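Local coordinates for DUF4974 domain-containing protein (Parabacteroides distasonis, PDB 4M0N) that probably acts as a FecR-type anti-sigma factor, a membrane-anchored regulator that restrains its partner sigma factor in signalling, at residues A[65-70]-A[99-104]. The protein carries 1 engineered substitution. Sequence-based numbering, arbitrary orientation.
Sequences EGEAFF and KAYQED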
loop_
_atom_site.group_PDB
_atom_site.type_symbol
_atom_site.label_atom_id
_atom_site.label_comp_id
_atom_site.label_asym_id
_atom_site.label_seq_id
_atom_site.Cartn_x
_atom_site.Cartn_y
_atom_site.Cartn_z
ATOM N N GLU A 65 5.864 -7.921 -3.005
ATOM C CA GLU A 65 6.291 -7.099 -1.906
ATOM C C GLU A 65 6.219 -5.650 -2.347
ATOM O O GLU A 65 6.759 -5.280 -3.414
ATOM C CB GLU A 65 7.711 -7.503 -1.486
ATOM C CG GLU A 65 8.266 -6.737 -0.312
ATOM C CD GLU A 65 8.890 -5.432 -0.739
ATOM O OE1 GLU A 65 9.795 -5.434 -1.632
ATOM O OE2 GLU A 65 8.499 -4.411 -0.179
ATOM N N GLY A 66 5.488 -4.843 -1.581
ATOM C CA GLY A 66 5.173 -3.460 -1.959
ATOM C C GLY A 66 3.679 -3.285 -1.961
ATOM O O GLY A 66 2.983 -3.932 -1.175
ATOM N N GLU A 67 3.167 -2.474 -2.885
ATOM C CA GLU A 67 1.733 -2.210 -2.966
ATOM C C GLU A 67 1.222 -2.385 -4.361
ATOM O O GLU A 67 1.830 -1.890 -5.320
ATOM C CB GLU A 67 1.432 -0.787 -2.457
ATOM C CG GLU A 67 -0.064 -0.461 -2.614
ATOM C CD GLU A 67 -0.438 0.845 -1.965
ATOM O OE1 GLU A 67 0.389 1.821 -1.972
ATOM O OE2 GLU A 67 -1.563 0.918 -1.400
ATOM N N ALA A 68 0.126 -3.143 -4.501
ATOM C CA ALA A 68 -0.482 -3.361 -5.803
ATOM C C ALA A 68 -1.976 -3.465 -5.656
ATOM O O ALA A 68 -2.477 -3.949 -4.644
ATOM C CB ALA A 68 0.055 -4.648 -6.424
ATOM N N PHE A 69 -2.662 -3.013 -6.700
ATOM C CA PHE A 69 -4.117 -3.164 -6.810
ATOM C C PHE A 69 -4.357 -4.228 -7.873
ATOM O O PHE A 69 -3.921 -4.080 -9.035
ATOM C CB PHE A 69 -4.753 -1.849 -7.204
ATOM C CG PHE A 69 -6.241 -1.932 -7.296
ATOM C CD1 PHE A 69 -6.992 -2.064 -6.147
ATOM C CD2 PHE A 69 -6.852 -1.955 -8.512
ATOM C CE1 PHE A 69 -8.379 -2.180 -6.217
ATOM C CE2 PHE A 69 -8.238 -2.069 -8.592
ATOM C CZ PHE A 69 -8.978 -2.185 -7.455
ATOM N N PHE A 70 -5.091 -5.262 -7.480
ATOM C CA PHE A 70 -5.454 -6.378 -8.320
ATOM C C PHE A 70 -6.930 -6.334 -8.721
ATOM O O PHE A 70 -7.798 -6.179 -7.863
ATOM C CB PHE A 70 -5.223 -7.669 -7.545
ATOM C CG PHE A 70 -3.801 -7.901 -7.186
ATOM C CD1 PHE A 70 -3.270 -7.306 -6.061
ATOM C CD2 PHE A 70 -3.002 -8.714 -7.972
ATOM C CE1 PHE A 70 -1.944 -7.495 -5.745
ATOM C CE2 PHE A 70 -1.680 -8.909 -7.677
ATOM C CZ PHE A 70 -1.150 -8.289 -6.556
ATOM N N LYS A 99 -1.258 -3.597 0.390
ATOM C CA LYS A 99 -0.153 -2.682 0.704
ATOM C C LYS A 99 0.715 -3.395 1.698
ATOM O O LYS A 99 0.340 -3.558 2.879
ATOM C CB LYS A 99 -0.661 -1.369 1.256
ATOM C CG LYS A 99 0.472 -0.384 1.449
ATOM C CD LYS A 99 -0.035 0.925 1.955
ATOM C CE LYS A 99 1.144 1.870 2.134
ATOM N NZ LYS A 99 0.571 3.207 2.400
ATOM N N ALA A 100 1.902 -3.821 1.262
ATOM C CA ALA A 100 2.765 -4.723 2.055
ATOM C C ALA A 100 4.229 -4.440 1.779
ATOM O O ALA A 100 4.975 -5.295 1.384
ATOM C CB ALA A 100 2.425 -6.189 1.772
ATOM N N TYR A 101 4.610 -3.197 1.958
ATOM C CA TYR A 101 6.003 -2.793 1.790
ATOM C C TYR A 101 6.795 -3.384 2.960
ATOM O O TYR A 101 6.454 -3.213 4.152
ATOM C CB TYR A 101 6.154 -1.269 1.790
ATOM C CG TYR A 101 5.646 -0.601 0.554
ATOM C CD1 TYR A 101 6.422 -0.528 -0.598
ATOM C CD2 TYR A 101 4.382 -0.042 0.523
ATOM C CE1 TYR A 101 5.962 0.093 -1.745
ATOM C CE2 TYR A 101 3.934 0.591 -0.603
ATOM C CZ TYR A 101 4.702 0.644 -1.733
ATOM O OH TYR A 101 4.226 1.292 -2.834
ATOM N N GLN A 102 7.887 -4.049 2.612
ATOM C CA GLN A 102 8.705 -4.696 3.637
ATOM C C GLN A 102 9.329 -3.713 4.620
ATOM O O GLN A 102 9.529 -4.070 5.806
ATOM C CB GLN A 102 9.730 -5.653 2.993
ATOM C CG GLN A 102 10.853 -5.002 2.222
ATOM C CD GLN A 102 11.759 -5.992 1.455
ATOM O OE1 GLN A 102 11.600 -7.231 1.479
ATOM N NE2 GLN A 102 12.719 -5.432 0.776
ATOM N N GLU A 103 9.568 -2.476 4.179
ATOM C CA GLU A 103 10.059 -1.399 5.060
ATOM C C GLU A 103 9.046 -0.696 5.987
ATOM O O GLU A 103 9.434 0.165 6.796
ATOM C CB GLU A 103 10.787 -0.329 4.230
ATOM C CG GLU A 103 9.928 0.486 3.278
ATOM C CD GLU A 103 9.900 -0.036 1.860
ATOM O OE1 GLU A 103 10.101 -1.312 1.725
ATOM O OE2 GLU A 103 9.698 0.836 0.907
ATOM N N ASP A 104 7.761 -1.028 5.885
ATOM C CA ASP A 104 6.721 -0.298 6.607
ATOM C C ASP A 104 6.314 -1.074 7.859
ATOM O O ASP A 104 6.429 -2.294 7.914
ATOM C CB ASP A 104 5.460 -0.119 5.760
ATOM C CG ASP A 104 5.606 0.919 4.643
ATOM O OD1 ASP A 104 6.734 1.442 4.434
ATOM O OD2 ASP A 104 4.557 1.202 3.971
HETATM O O HOH W 1 9.482 -2.089 -0.799
HETATM O O HOH W 2 0.533 3.795 -0.535
#
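One face of the Tyr101 ring covers Gly66 CA and Glu67 N, with Gly66 CA 3.7 Å from the ring centroid in a CH-pi contact. Glycine suits this corner: at these backbone angles a CB would jam against the preceding carbonyl O, and it would lie close to the ring. Farther along, Tyr101 CE2 packs 3.4 Å from Glu67 CB, while the hydroxyl bonds to the carbonyl of Ala45; a leucine in place of Tyr101 would probably leave that carbonyl without its partner and Gly66 without its aromatic cover. Gly66 and Ala100 form an antiparallel hydrogen-bonded pair, Ala100 N reaching Gly66 O at 2.7 Å. Just before the corner, Glu65 bends at chi2 (-85°), bringing OE2 within 2.9 Å of Gln102 N in a nearly straight bond (173°), on the anti side but tilted well out of the carboxylate plane. The Gln102 amide stacks on this carboxylate, their planes 8° apart; a water donating to Glu65 OE2 and Glu103 OE1 probably eases their repulsion, and a bound magnesium ion lies about 4 Å from the Glu65 side chain. The extended Lys99 runs its methylenes past the buried Glu67 carboxylate, which Asn97 and Asn44 satisfy, and its NZ salt-bridges Asp173. Within the FecR region, the contact ends the pairing of strands 67-72 and 94-100, with strand 40-43 flanking the former and helix 167-178 supplying Asp173 and Arg176, the latter paired with Glu103.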